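Local coordinates for nicotinate phosphoribosyltransferase (Vibrio cholerae, PDB 4HL7), which probably catalyses the ATP-driven transfer of a phosphoribosyl group from phosphoribosyl diphosphate to nicotinate, giving nicotinate ribonucleotide for NAD synthesis, at residues G261-D269 with Y288-G296; P316-L327 with F339-I349. One frame throughout, in Å; residues are numbered along the deposited sequence.

Interaction 1 of 2, residues G261-D269 with Y288-G296; sequences GMLAIAPTD and YDGVRHDSG
Asp289 and Ala264 bind each other twice. OD2 of Asp289 takes the N-H of Ala264 on its anti lone pair, 2.9 Å from Ala264 N. In return, Asp289 N donates to Ala264 O over 2.8 Å, in the carbonyl plane. A chi1 of -60° swings the Asp289 carboxylate beside its own backbone N, so one residue can both accept from Ala264 and donate to it. The same Ala264 oxygen receives a weak bond from Gly290 N. The Ala264 methyl lies over one face of the Tyr288 ring, a CH-pi contact with CB 4.0 Å from the ring centroid.

Two parallel-sheet bonds follow. Ala266 N reaches Gly290 O at 3.1 Å, and Arg292 N reaches Ala266 O at 2.8 Å. Gly290 has backbone angles that call for glycine, and the end of Ile265 packs against it, with Ile265 CD1 3.5 Å from Gly290 CA. On the same face of the sheet, a bend at chi3 (104°) lays the Arg292 guanidinium against Pro267 CB, which sits over one face, offset toward the rim. Beyond the strands, Ser295 OG donates to Asp269 OD2 at 2.7 Å, on the anti side and somewhat out of the carboxylate plane. A water donates to both Asp269 OD2 and Asp294 OD1, which probably eases the closeness of the two carboxylates.

The second shell fixes these groups. Arg292 NH2 bonds Thr229, Asp294 OD2 bonds Ser324, and Tyr288 OH bonds Leu252 O. Asp269 OD1 bonds NE2 of His232, the predicted phosphohistidine, unmodified here. These are neighbouring parallel strands in a TIM-barrel-clan domain. Asp269, Asp294 and Ser295, with His232 beside them, gather past the C-terminal strand ends, where barrel enzymes usually place their active sites.

Interaction 2 of 2, residues P316-L327 with F339-I349; sequences PTTKLFIFSDGL and FAGRVKISFGI
Val343 has chi1 62°, which sets CG2 anti to its backbone N and places that methyl over the middle of the Phe321 ring. CG2 stands 3.6 Å from the ring centroid, almost on the ring normal, in a CH-pi contact. Phe321 turns its edge to the face of Phe339, a T-shaped pair with planes at 87°. Phe323 joins the same cluster. Its CZ is 3.7 Å from Phe339 CE1, and its CD2 is equally far from Phe347 CE2. Both of these ring pairs are nearly parallel but slid apart, with little overlap. CG2 of Ile345 meets the Phe323 ring at its edge, and CD1 of Leu327 does the same to Phe347.

Parallel-sheet bonds join the two strands. Lys344 N donates to Lys319 O, Phe321 N to Lys344 O at 2.9 Å, Ser346 N to Phe321 O, Phe323 N to Ser346 O, and Gly348 N to Phe323 O at 2.7 Å. The Lys344 chain bends at chi3 to bring NZ back to Thr318 O, a weak bond; a water also links these two atoms. Val343 N is buried without a partner.

Helix 329-339 covers Phe347 through Ala332, Leu335 and Cys336, while Trp301 meets Phe321 and Phe323. The two strands and this helix form a beta-alpha-beta crossover, with an aromatic core between sheet and helices.

Interaction 1 comes first along the chain, and helix 298-311 lies between it and interaction 2. Their centres are about 10 Å apart. Both belong to one parallel sheet, in the order 265-267, 290-293, 320-323, 344-349. Probable hydrogen bonds join the two middle strands, His293 N to Ile322 O at 2.7 Å and Asp289 O to Leu320 N at 3.0 Å. Strand 344-349 has 181-183 as its other neighbour. Both interactions are in the TIM-barrel-clan part of the protein. Bound sulfate, probably from the crystallisation liquor, lies near the side chains of both Asp294 and Ile349 and may mark a pocket at these strand ends.

Interaction 1 of 2, residues G261-D269 with Y288-G296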
ATOM      1  N   GLY A 261      19.153   9.359  -3.219  1.00 20.66           N
ATOM      2  CA  GLY A 261      18.179  10.127  -3.978  1.00 20.47           C
ATOM      3  C   GLY A 261      16.880   9.392  -4.260  1.00 19.55           C
ATOM      4  O   GLY A 261      16.192   9.760  -5.199  1.00 22.10           O
HETATM    5  N   MSE A 262      16.558   8.357  -3.453  1.00 18.85           N
HETATM    6  CA  MSE A 262      15.282   7.614  -3.612  1.00 20.29           C
HETATM    7  C   MSE A 262      14.115   8.586  -3.619  1.00 22.04           C
HETATM    8  O   MSE A 262      14.053   9.509  -2.791  1.00 20.89           O
HETATM    9  CB  MSE A 262      15.143   6.573  -2.486  1.00 19.82           C
HETATM   10  CG  MSE A 262      13.808   5.791  -2.336  1.00 20.56           C
HETATM   11 SE   MSE A 262      13.713   4.672  -3.964  1.00 32.40          SE
HETATM   12  CE  MSE A 262      15.125   3.251  -3.634  1.00 25.52           C
ATOM     13  N   LEU A 263      13.155   8.352  -4.521  1.00 20.26           N
ATOM     14  CA  LEU A 263      11.839   9.064  -4.411  1.00 20.54           C
ATOM     15  C   LEU A 263      11.347   9.131  -2.951  1.00 20.15           C
ATOM     16  O   LEU A 263      11.354   8.139  -2.198  1.00 17.36           O
ATOM     17  CB  LEU A 263      10.810   8.440  -5.328  1.00 22.31           C
ATOM     18  CG  LEU A 263       9.395   9.075  -5.383  1.00 23.09           C
ATOM     19  CD1 LEU A 263       9.501  10.410  -6.125  1.00 21.99           C
ATOM     20  CD2 LEU A 263       8.462   8.113  -6.097  1.00 23.82           C
ATOM     21  N   ALA A 264      10.949  10.326  -2.539  1.00 18.27           N
ATOM     22  CA  ALA A 264      10.537  10.558  -1.190  1.00 19.36           C
ATOM     23  C   ALA A 264       9.173  11.185  -1.189  1.00 16.53           C
ATOM     24  O   ALA A 264       9.033  12.425  -1.401  1.00 17.92           O
ATOM     25  CB  ALA A 264      11.528  11.446  -0.486  1.00 17.87           C
ATOM     26  N   ILE A 265       8.163  10.346  -1.054  1.00 14.72           N
ATOM     27  CA  ILE A 265       6.781  10.845  -0.939  1.00 14.65           C
ATOM     28  C   ILE A 265       6.246  10.375   0.401  1.00 15.24           C
ATOM     29  O   ILE A 265       6.071   9.179   0.587  1.00 16.03           O
ATOM     30  CB  ILE A 265       5.867  10.285  -2.076  1.00 15.59           C
ATOM     31  CG1 ILE A 265       6.342  10.764  -3.463  1.00 17.67           C
ATOM     32  CG2 ILE A 265       4.386  10.703  -1.854  1.00 17.68           C
ATOM     33  CD1 ILE A 265       6.220  12.279  -3.687  1.00 17.34           C
ATOM     34  N   ALA A 266       5.944  11.303   1.323  1.00 15.26           N
ATOM     35  CA  ALA A 266       5.467  10.916   2.712  1.00 18.97           C
ATOM     36  C   ALA A 266       3.964  10.832   2.821  1.00 18.44           C
ATOM     37  O   ALA A 266       3.260  11.737   2.374  1.00 16.31           O
ATOM     38  CB  ALA A 266       5.983  11.929   3.754  1.00 16.71           C
ATOM     39  N   PRO A 267       3.438   9.759   3.431  1.00 19.07           N
ATOM     40  CA  PRO A 267       2.053   9.889   3.868  1.00 18.51           C
ATOM     41  C   PRO A 267       1.920  10.852   5.050  1.00 18.32           C
ATOM     42  O   PRO A 267       2.843  11.002   5.838  1.00 17.21           O
ATOM     43  CB  PRO A 267       1.700   8.457   4.311  1.00 19.09           C
ATOM     44  CG  PRO A 267       3.007   8.012   4.915  1.00 21.15           C
ATOM     45  CD  PRO A 267       4.101   8.578   4.035  1.00 18.63           C
ATOM     46  N   THR A 268       0.766  11.482   5.190  1.00 16.94           N
ATOM     47  CA  THR A 268       0.639  12.546   6.184  1.00 17.24           C
ATOM     48  C   THR A 268      -0.242  12.177   7.339  1.00 17.82           C
ATOM     49  O   THR A 268      -0.381  12.980   8.341  1.00 18.05           O
ATOM     50  CB  THR A 268       0.061  13.843   5.506  1.00 16.51           C
ATOM     51  OG1 THR A 268      -1.279  13.552   5.092  1.00 16.13           O
ATOM     52  CG2 THR A 268       0.868  14.227   4.319  1.00 16.52           C
ATOM     53  N   ASP A 269      -0.839  10.977   7.292  1.00 16.14           N
ATOM     54  CA  ASP A 269      -1.873  10.643   8.231  1.00 17.64           C
ATOM     55  C   ASP A 269      -1.556   9.424   9.119  1.00 18.96           C
ATOM     56  O   ASP A 269      -2.464   8.768   9.611  1.00 21.66           O
ATOM     57  CB  ASP A 269      -3.234  10.370   7.484  1.00 20.56           C
ATOM     58  CG  ASP A 269      -3.172   9.144   6.551  1.00 21.85           C
ATOM     59  OD1 ASP A 269      -2.075   8.790   6.050  1.00 20.04           O
ATOM     60  OD2 ASP A 269      -4.256   8.538   6.304  1.00 23.48           O
ATOM     61  N   TYR A 288      11.814  16.490   0.465  1.00 13.63           N
ATOM     62  CA  TYR A 288      10.805  15.539  -0.014  1.00 13.80           C
ATOM     63  C   TYR A 288      10.201  15.970  -1.368  1.00 15.46           C
ATOM     64  O   TYR A 288       9.997  17.139  -1.615  1.00 15.00           O
ATOM     65  CB  TYR A 288       9.702  15.371   1.049  1.00 12.94           C
ATOM     66  CG  TYR A 288      10.046  14.263   1.997  1.00 12.55           C
ATOM     67  CD1 TYR A 288       9.424  13.026   1.883  1.00 15.33           C
ATOM     68  CD2 TYR A 288      10.994  14.469   3.011  1.00 13.35           C
ATOM     69  CE1 TYR A 288       9.747  11.981   2.744  1.00 16.94           C
ATOM     70  CE2 TYR A 288      11.357  13.412   3.870  1.00 13.59           C
ATOM     71  CZ  TYR A 288      10.746  12.174   3.687  1.00 16.57           C
ATOM     72  OH  TYR A 288      11.081  11.116   4.505  1.00 15.44           O
ATOM     73  N   ASP A 289       9.919  14.999  -2.230  1.00 15.51           N
ATOM     74  CA  ASP A 289       9.356  15.249  -3.516  1.00 15.07           C
ATOM     75  C   ASP A 289       7.879  15.555  -3.408  1.00 16.48           C
ATOM     76  O   ASP A 289       7.282  16.125  -4.339  1.00 17.58           O
ATOM     77  CB  ASP A 289       9.587  14.028  -4.401  1.00 17.96           C
ATOM     78  CG  ASP A 289      11.090  13.729  -4.563  1.00 19.89           C
ATOM     79  OD1 ASP A 289      11.798  14.624  -5.050  1.00 21.08           O
ATOM     80  OD2 ASP A 289      11.572  12.684  -4.034  1.00 19.70           O
ATOM     81  N   GLY A 290       7.277  15.185  -2.285  1.00 15.86           N
ATOM     82  CA  GLY A 290       5.856  15.451  -2.139  1.00 17.04           C
ATOM     83  C   GLY A 290       5.248  14.587  -1.047  1.00 13.52           C
ATOM     84  O   GLY A 290       5.978  13.959  -0.209  1.00 13.78           O
ATOM     85  N   VAL A 291       3.927  14.511  -1.063  1.00 13.93           N
ATOM     86  CA  VAL A 291       3.190  13.850   0.014  1.00 13.96           C
ATOM     87  C   VAL A 291       2.029  13.033  -0.587  1.00 15.31           C
ATOM     88  O   VAL A 291       1.561  13.317  -1.719  1.00 14.68           O
ATOM     89  CB  VAL A 291       2.610  14.876   1.034  1.00 15.29           C
ATOM     90  CG1 VAL A 291       3.738  15.436   1.902  1.00 15.86           C
ATOM     91  CG2 VAL A 291       1.851  16.045   0.310  1.00 16.82           C
ATOM     92  N   ARG A 292       1.508  12.108   0.207  1.00 15.79           N
ATOM     93  CA  ARG A 292       0.422  11.219  -0.258  1.00 17.03           C
ATOM     94  C   ARG A 292      -0.813  11.434   0.606  1.00 16.66           C
ATOM     95  O   ARG A 292      -0.711  11.479   1.845  1.00 14.73           O
ATOM     96  CB  ARG A 292       0.881   9.744  -0.174  1.00 16.48           C
ATOM     97  CG  ARG A 292      -0.189   8.739  -0.667  1.00 18.78           C
ATOM     98  CD  ARG A 292       0.355   7.283  -0.653  1.00 23.35           C
ATOM     99  NE  ARG A 292      -0.238   6.643   0.511  1.00 38.65           N
ATOM    100  CZ  ARG A 292       0.403   5.987   1.481  1.00 40.23           C
ATOM    101  NH1 ARG A 292      -0.298   5.556   2.533  1.00 43.78           N
ATOM    102  NH2 ARG A 292       1.698   5.691   1.395  1.00 40.10           N
ATOM    103  N   HIS A 293      -1.975  11.490  -0.044  1.00 15.55           N
ATOM    104  CA  HIS A 293      -3.255  11.614   0.671  1.00 16.01           C
ATOM    105  C   HIS A 293      -3.890  10.260   0.786  1.00 15.84           C
ATOM    106  O   HIS A 293      -4.058   9.577  -0.225  1.00 17.01           O
ATOM    107  CB  HIS A 293      -4.202  12.497  -0.132  1.00 14.83           C
ATOM    108  CG  HIS A 293      -5.577  12.562   0.443  1.00 14.78           C
ATOM    109  ND1 HIS A 293      -6.599  11.858  -0.073  1.00 16.10           N
ATOM    110  CD2 HIS A 293      -6.049  13.155   1.602  1.00 14.64           C
ATOM    111  CE1 HIS A 293      -7.683  12.024   0.680  1.00 15.22           C
ATOM    112  NE2 HIS A 293      -7.350  12.810   1.717  1.00 16.51           N
ATOM    113  N   ASP A 294      -4.292   9.870   1.999  1.00 16.49           N
ATOM    114  CA  ASP A 294      -4.914   8.542   2.172  1.00 18.86           C
ATOM    115  C   ASP A 294      -6.145   8.500   3.074  1.00 22.93           C
ATOM    116  O   ASP A 294      -6.706   7.445   3.267  1.00 23.09           O
ATOM    117  CB  ASP A 294      -3.886   7.562   2.733  1.00 22.65           C
ATOM    118  CG  ASP A 294      -4.263   6.062   2.452  1.00 34.44           C
ATOM    119  OD1 ASP A 294      -4.180   5.234   3.412  1.00 33.40           O
ATOM    120  OD2 ASP A 294      -4.660   5.706   1.301  1.00 31.70           O
ATOM    121  N   SER A 295      -6.546   9.611   3.676  1.00 20.38           N
ATOM    122  CA  SER A 295      -7.778   9.587   4.489  1.00 21.71           C
ATOM    123  C   SER A 295      -8.346  10.990   4.601  1.00 19.00           C
ATOM    124  O   SER A 295      -7.603  11.981   4.485  1.00 19.62           O
ATOM    125  CB  SER A 295      -7.498   9.050   5.887  1.00 20.74           C
ATOM    126  OG  SER A 295      -6.586   9.883   6.547  1.00 21.10           O
ATOM    127  N   GLY A 296      -9.644  11.088   4.822  1.00 20.07           N
ATOM    128  CA  GLY A 296     -10.254  12.429   5.030  1.00 20.94           C
ATOM    129  C   GLY A 296     -10.385  13.141   3.700  1.00 20.52           C
ATOM    130  O   GLY A 296     -10.224  12.526   2.623  1.00 21.64           O
TER
HETATM  131  O   HOH W   1      -3.609  11.519   4.261  1.00 24.44           O
HETATM  132  O   HOH W   2      -4.723   5.996   5.907  1.00 23.61           O

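Interaction 2 of 2, residues P316-L327 with F339-I349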
ATOM      1  N   PRO A 316       4.663  25.171  -4.655  1.00 19.60           N
ATOM      2  CA  PRO A 316       3.963  23.838  -4.675  1.00 19.83           C
ATOM      3  C   PRO A 316       3.876  23.234  -6.024  1.00 19.62           C
ATOM      4  O   PRO A 316       3.718  22.014  -6.155  1.00 17.08           O
ATOM      5  CB  PRO A 316       2.556  24.158  -4.134  1.00 22.49           C
ATOM      6  CG  PRO A 316       2.608  25.548  -3.623  1.00 27.13           C
ATOM      7  CD  PRO A 316       3.800  26.274  -4.210  1.00 21.90           C
ATOM      8  N   THR A 317       4.038  24.061  -7.084  1.00 19.35           N
ATOM      9  CA  THR A 317       4.035  23.505  -8.415  1.00 19.62           C
ATOM     10  C   THR A 317       5.262  22.629  -8.697  1.00 19.78           C
ATOM     11  O   THR A 317       5.324  21.957  -9.734  1.00 21.14           O
ATOM     12  CB  THR A 317       3.914  24.594  -9.527  1.00 22.22           C
ATOM     13  OG1 THR A 317       5.073  25.412  -9.527  1.00 23.23           O
ATOM     14  CG2 THR A 317       2.614  25.470  -9.327  1.00 23.17           C
ATOM     15  N   THR A 318       6.246  22.665  -7.803  1.00 17.22           N
ATOM     16  CA  THR A 318       7.430  21.790  -7.903  1.00 17.91           C
ATOM     17  C   THR A 318       7.260  20.490  -7.072  1.00 16.71           C
ATOM     18  O   THR A 318       8.159  19.687  -7.066  1.00 18.07           O
ATOM     19  CB  THR A 318       8.744  22.492  -7.463  1.00 18.06           C
ATOM     20  OG1 THR A 318       8.723  22.752  -6.044  1.00 18.23           O
ATOM     21  CG2 THR A 318       8.877  23.808  -8.191  1.00 21.34           C
ATOM     22  N   LYS A 319       6.151  20.353  -6.351  1.00 16.46           N
ATOM     23  CA  LYS A 319       5.959  19.170  -5.491  1.00 16.51           C
ATOM     24  C   LYS A 319       4.826  18.314  -6.020  1.00 16.66           C
ATOM     25  O   LYS A 319       3.991  18.775  -6.786  1.00 16.03           O
ATOM     26  CB  LYS A 319       5.674  19.593  -4.058  1.00 16.73           C
ATOM     27  CG  LYS A 319       6.816  20.456  -3.490  1.00 16.58           C
ATOM     28  CD  LYS A 319       8.126  19.634  -3.448  1.00 15.91           C
ATOM     29  CE  LYS A 319       9.284  20.448  -2.832  1.00 17.43           C
ATOM     30  NZ  LYS A 319      10.585  19.703  -3.026  1.00 18.08           N
ATOM     31  N   LEU A 320       4.760  17.074  -5.543  1.00 15.80           N
ATOM     32  CA  LEU A 320       3.820  16.121  -6.105  1.00 15.75           C
ATOM     33  C   LEU A 320       2.851  15.648  -5.011  1.00 15.91           C
ATOM     34  O   LEU A 320       3.282  15.253  -3.933  1.00 15.48           O
ATOM     35  CB  LEU A 320       4.569  14.882  -6.645  1.00 15.86           C
ATOM     36  CG  LEU A 320       3.701  13.692  -7.137  1.00 17.93           C
ATOM     37  CD1 LEU A 320       2.865  14.144  -8.348  1.00 17.32           C
ATOM     38  CD2 LEU A 320       4.621  12.536  -7.572  1.00 20.21           C
ATOM     39  N   PHE A 321       1.556  15.668  -5.294  1.00 14.78           N
ATOM     40  CA  PHE A 321       0.561  15.035  -4.399  1.00 14.96           C
ATOM     41  C   PHE A 321       0.134  13.730  -5.033  1.00 15.69           C
ATOM     42  O   PHE A 321      -0.272  13.737  -6.178  1.00 15.27           O
ATOM     43  CB  PHE A 321      -0.720  15.861  -4.377  1.00 15.23           C
ATOM     44  CG  PHE A 321      -0.624  17.132  -3.575  1.00 16.38           C
ATOM     45  CD1 PHE A 321       0.466  17.358  -2.711  1.00 16.24           C
ATOM     46  CD2 PHE A 321      -1.683  18.083  -3.633  1.00 19.02           C
ATOM     47  CE1 PHE A 321       0.520  18.509  -1.929  1.00 18.55           C
ATOM     48  CE2 PHE A 321      -1.588  19.261  -2.842  1.00 17.69           C
ATOM     49  CZ  PHE A 321      -0.508  19.448  -2.027  1.00 18.93           C
ATOM     50  N   ILE A 322       0.253  12.621  -4.312  1.00 16.47           N
ATOM     51  CA  ILE A 322      -0.341  11.338  -4.785  1.00 16.42           C
ATOM     52  C   ILE A 322      -1.606  11.156  -3.957  1.00 15.98           C
ATOM     53  O   ILE A 322      -1.538  11.094  -2.713  1.00 16.79           O
ATOM     54  CB  ILE A 322       0.591  10.125  -4.521  1.00 16.72           C
ATOM     55  CG1 ILE A 322       1.939  10.383  -5.214  1.00 22.27           C
ATOM     56  CG2 ILE A 322      -0.092   8.827  -5.013  1.00 17.12           C
ATOM     57  CD1 ILE A 322       2.675   9.146  -5.711  1.00 28.66           C
ATOM     58  N   PHE A 323      -2.750  11.117  -4.631  1.00 13.93           N
ATOM     59  CA  PHE A 323      -4.045  10.818  -3.987  1.00 15.37           C
ATOM     60  C   PHE A 323      -4.276   9.298  -4.108  1.00 16.88           C
ATOM     61  O   PHE A 323      -4.117   8.755  -5.185  1.00 18.80           O
ATOM     62  CB  PHE A 323      -5.149  11.575  -4.738  1.00 14.42           C
ATOM     63  CG  PHE A 323      -5.052  13.037  -4.578  1.00 15.14           C
ATOM     64  CD1 PHE A 323      -5.543  13.648  -3.430  1.00 16.00           C
ATOM     65  CD2 PHE A 323      -4.428  13.811  -5.563  1.00 16.44           C
ATOM     66  CE1 PHE A 323      -5.444  15.049  -3.267  1.00 17.52           C
ATOM     67  CE2 PHE A 323      -4.333  15.225  -5.397  1.00 18.34           C
ATOM     68  CZ  PHE A 323      -4.829  15.806  -4.238  1.00 17.33           C
ATOM     69  N   SER A 324      -4.591   8.633  -3.009  1.00 18.37           N
ATOM     70  CA  SER A 324      -4.705   7.157  -3.011  1.00 18.18           C
ATOM     71  C   SER A 324      -5.894   6.607  -2.207  1.00 21.24           C
ATOM     72  O   SER A 324      -5.946   5.387  -1.966  1.00 19.83           O
ATOM     73  CB  SER A 324      -3.409   6.533  -2.471  1.00 18.26           C
ATOM     74  OG  SER A 324      -3.230   6.830  -1.063  1.00 20.81           O
ATOM     75  N   ASP A 325      -6.850   7.465  -1.847  1.00 17.79           N
ATOM     76  CA  ASP A 325      -7.941   7.033  -0.953  1.00 20.16           C
ATOM     77  C   ASP A 325      -9.156   6.486  -1.688  1.00 19.64           C
ATOM     78  O   ASP A 325     -10.179   7.173  -1.831  1.00 23.67           O
ATOM     79  CB  ASP A 325      -8.390   8.153   0.009  1.00 20.42           C
ATOM     80  CG  ASP A 325      -9.327   7.639   1.103  1.00 26.59           C
ATOM     81  OD1 ASP A 325      -9.402   6.419   1.319  1.00 24.18           O
ATOM     82  OD2 ASP A 325     -10.015   8.454   1.715  1.00 29.01           O
ATOM     83  N   GLY A 326      -9.069   5.232  -2.127  1.00 20.40           N
ATOM     84  CA  GLY A 326     -10.187   4.527  -2.722  1.00 20.78           C
ATOM     85  C   GLY A 326     -10.775   5.244  -3.933  1.00 20.78           C
ATOM     86  O   GLY A 326     -11.984   5.376  -4.058  1.00 22.80           O
ATOM     87  N   LEU A 327      -9.908   5.661  -4.855  1.00 20.32           N
ATOM     88  CA  LEU A 327     -10.355   6.482  -6.014  1.00 18.56           C
ATOM     89  C   LEU A 327     -11.032   5.700  -7.102  1.00 19.07           C
ATOM     90  O   LEU A 327     -10.767   4.527  -7.281  1.00 19.39           O
ATOM     91  CB  LEU A 327      -9.130   7.174  -6.631  1.00 17.38           C
ATOM     92  CG  LEU A 327      -8.640   8.224  -5.611  1.00 20.33           C
ATOM     93  CD1 LEU A 327      -7.219   8.619  -5.961  1.00 21.37           C
ATOM     94  CD2 LEU A 327      -9.529   9.484  -5.542  1.00 22.59           C
ATOM     95  N   PHE A 339      -7.114  21.099  -8.581  1.00 18.60           N
ATOM     96  CA  PHE A 339      -5.659  21.337  -8.315  1.00 18.74           C
ATOM     97  C   PHE A 339      -4.856  21.802  -9.536  1.00 21.63           C
ATOM     98  O   PHE A 339      -3.660  22.073  -9.427  1.00 22.19           O
ATOM     99  CB  PHE A 339      -5.012  20.134  -7.560  1.00 16.94           C
ATOM    100  CG  PHE A 339      -5.470  20.025  -6.148  1.00 17.13           C
ATOM    101  CD1 PHE A 339      -6.309  18.971  -5.739  1.00 16.48           C
ATOM    102  CD2 PHE A 339      -5.108  20.976  -5.222  1.00 16.98           C
ATOM    103  CE1 PHE A 339      -6.780  18.887  -4.429  1.00 14.87           C
ATOM    104  CE2 PHE A 339      -5.531  20.909  -3.879  1.00 17.82           C
ATOM    105  CZ  PHE A 339      -6.377  19.852  -3.461  1.00 16.40           C
ATOM    106  N   ALA A 340      -5.546  21.965 -10.669  1.00 21.21           N
ATOM    107  CA  ALA A 340      -4.904  22.383 -11.921  1.00 21.37           C
ATOM    108  C   ALA A 340      -4.159  23.695 -11.693  1.00 20.37           C
ATOM    109  O   ALA A 340      -4.686  24.621 -11.058  1.00 20.26           O
ATOM    110  CB  ALA A 340      -5.946  22.525 -13.053  1.00 20.18           C
ATOM    111  N   GLY A 341      -2.902  23.724 -12.120  1.00 22.46           N
ATOM    112  CA  GLY A 341      -2.059  24.925 -12.002  1.00 23.10           C
ATOM    113  C   GLY A 341      -1.457  25.192 -10.629  1.00 23.10           C
ATOM    114  O   GLY A 341      -0.663  26.101 -10.476  1.00 22.12           O
ATOM    115  N   ARG A 342      -1.807  24.390  -9.615  1.00 18.32           N
ATOM    116  CA  ARG A 342      -1.433  24.714  -8.278  1.00 17.87           C
ATOM    117  C   ARG A 342      -0.361  23.751  -7.696  1.00 16.86           C
ATOM    118  O   ARG A 342       0.308  24.111  -6.750  1.00 18.43           O
ATOM    119  CB  ARG A 342      -2.659  24.705  -7.337  1.00 18.58           C
ATOM    120  CG  ARG A 342      -3.809  25.638  -7.805  1.00 20.67           C
ATOM    121  CD  ARG A 342      -5.043  25.272  -6.984  1.00 20.96           C
ATOM    122  NE  ARG A 342      -4.838  25.691  -5.617  1.00 21.97           N
ATOM    123  CZ  ARG A 342      -5.559  25.241  -4.575  1.00 22.47           C
ATOM    124  NH1 ARG A 342      -6.549  24.413  -4.757  1.00 23.47           N
ATOM    125  NH2 ARG A 342      -5.304  25.671  -3.347  1.00 22.73           N
ATOM    126  N   VAL A 343      -0.248  22.546  -8.242  1.00 16.83           N
ATOM    127  CA  VAL A 343       0.597  21.518  -7.621  1.00 17.41           C
ATOM    128  C   VAL A 343       0.641  20.383  -8.603  1.00 18.29           C
ATOM    129  O   VAL A 343      -0.243  20.293  -9.454  1.00 17.31           O
ATOM    130  CB  VAL A 343       0.020  21.058  -6.245  1.00 17.98           C
ATOM    131  CG1 VAL A 343      -1.400  20.410  -6.380  1.00 15.99           C
ATOM    132  CG2 VAL A 343       1.016  20.128  -5.524  1.00 17.89           C
ATOM    133  N   LYS A 344       1.693  19.551  -8.581  1.00 17.90           N
ATOM    134  CA  LYS A 344       1.700  18.400  -9.491  1.00 17.68           C
ATOM    135  C   LYS A 344       0.903  17.299  -8.816  1.00 15.91           C
ATOM    136  O   LYS A 344       0.911  17.216  -7.610  1.00 17.15           O
ATOM    137  CB  LYS A 344       3.122  17.899  -9.717  1.00 18.89           C
ATOM    138  CG  LYS A 344       3.996  18.825 -10.540  1.00 20.21           C
ATOM    139  CD  LYS A 344       5.418  18.245 -10.743  1.00 23.47           C
ATOM    140  CE  LYS A 344       6.090  17.976  -9.383  1.00 29.77           C
ATOM    141  NZ  LYS A 344       7.552  17.581  -9.501  1.00 31.31           N
ATOM    142  N   ILE A 345       0.198  16.474  -9.614  1.00 17.44           N
ATOM    143  CA  ILE A 345      -0.591  15.435  -9.027  1.00 16.68           C
ATOM    144  C   ILE A 345      -0.502  14.104  -9.787  1.00 16.18           C
ATOM    145  O   ILE A 345      -0.211  14.043 -11.001  1.00 16.21           O
ATOM    146  CB  ILE A 345      -2.089  15.841  -8.937  1.00 17.59           C
ATOM    147  CG1 ILE A 345      -2.715  15.877 -10.354  1.00 17.59           C
ATOM    148  CG2 ILE A 345      -2.233  17.133  -8.188  1.00 16.19           C
ATOM    149  CD1 ILE A 345      -4.176  16.386 -10.352  1.00 20.35           C
ATOM    150  N   SER A 346      -0.796  13.034  -9.055  1.00 15.65           N
ATOM    151  CA  SER A 346      -1.032  11.754  -9.674  1.00 15.90           C
ATOM    152  C   SER A 346      -2.006  10.970  -8.781  1.00 15.51           C
ATOM    153  O   SER A 346      -2.121  11.239  -7.566  1.00 14.67           O
ATOM    154  CB  SER A 346       0.278  10.962  -9.840  1.00 16.49           C
ATOM    155  OG  SER A 346       0.047   9.846 -10.719  1.00 18.51           O
ATOM    156  N   PHE A 347      -2.721  10.008  -9.394  1.00 15.02           N
ATOM    157  CA  PHE A 347      -3.724   9.203  -8.650  1.00 16.07           C
ATOM    158  C   PHE A 347      -3.266   7.770  -8.502  1.00 15.33           C
ATOM    159  O   PHE A 347      -3.079   7.111  -9.486  1.00 17.15           O
ATOM    160  CB  PHE A 347      -5.044   9.273  -9.434  1.00 14.96           C
ATOM    161  CG  PHE A 347      -5.517  10.711  -9.551  1.00 16.94           C
ATOM    162  CD1 PHE A 347      -5.234  11.473 -10.706  1.00 16.82           C
ATOM    163  CD2 PHE A 347      -6.093  11.340  -8.452  1.00 16.89           C
ATOM    164  CE1 PHE A 347      -5.586  12.849 -10.747  1.00 18.98           C
ATOM    165  CE2 PHE A 347      -6.442  12.710  -8.517  1.00 17.74           C
ATOM    166  CZ  PHE A 347      -6.167  13.437  -9.658  1.00 17.81           C
ATOM    167  N   GLY A 348      -3.033   7.338  -7.259  1.00 15.29           N
ATOM    168  CA  GLY A 348      -2.613   5.980  -6.998  1.00 19.18           C
ATOM    169  C   GLY A 348      -3.853   5.139  -6.822  1.00 19.09           C
ATOM    170  O   GLY A 348      -4.501   5.211  -5.773  1.00 19.80           O
ATOM    171  N   ILE A 349      -4.186   4.346  -7.836  1.00 17.13           N
ATOM    172  CA  ILE A 349      -5.437   3.559  -7.832  1.00 17.19           C
ATOM    173  C   ILE A 349      -5.201   2.031  -7.779  1.00 18.51           C
ATOM    174  O   ILE A 349      -4.324   1.507  -8.484  1.00 17.62           O
ATOM    175  CB  ILE A 349      -6.283   3.922  -9.026  1.00 19.10           C
ATOM    176  CG1 ILE A 349      -6.433   5.472  -9.064  1.00 18.66           C
ATOM    177  CG2 ILE A 349      -7.626   3.198  -8.931  1.00 20.59           C
ATOM    178  CD1 ILE A 349      -7.440   5.992 -10.132  1.00 21.05           C
TER
HETATM  179  O   HOH W   3       9.147  19.674 -10.190  1.00 36.25           O
HETATM  180  O   HOH W   4      -7.144   4.801  -4.819  1.00 22.97           O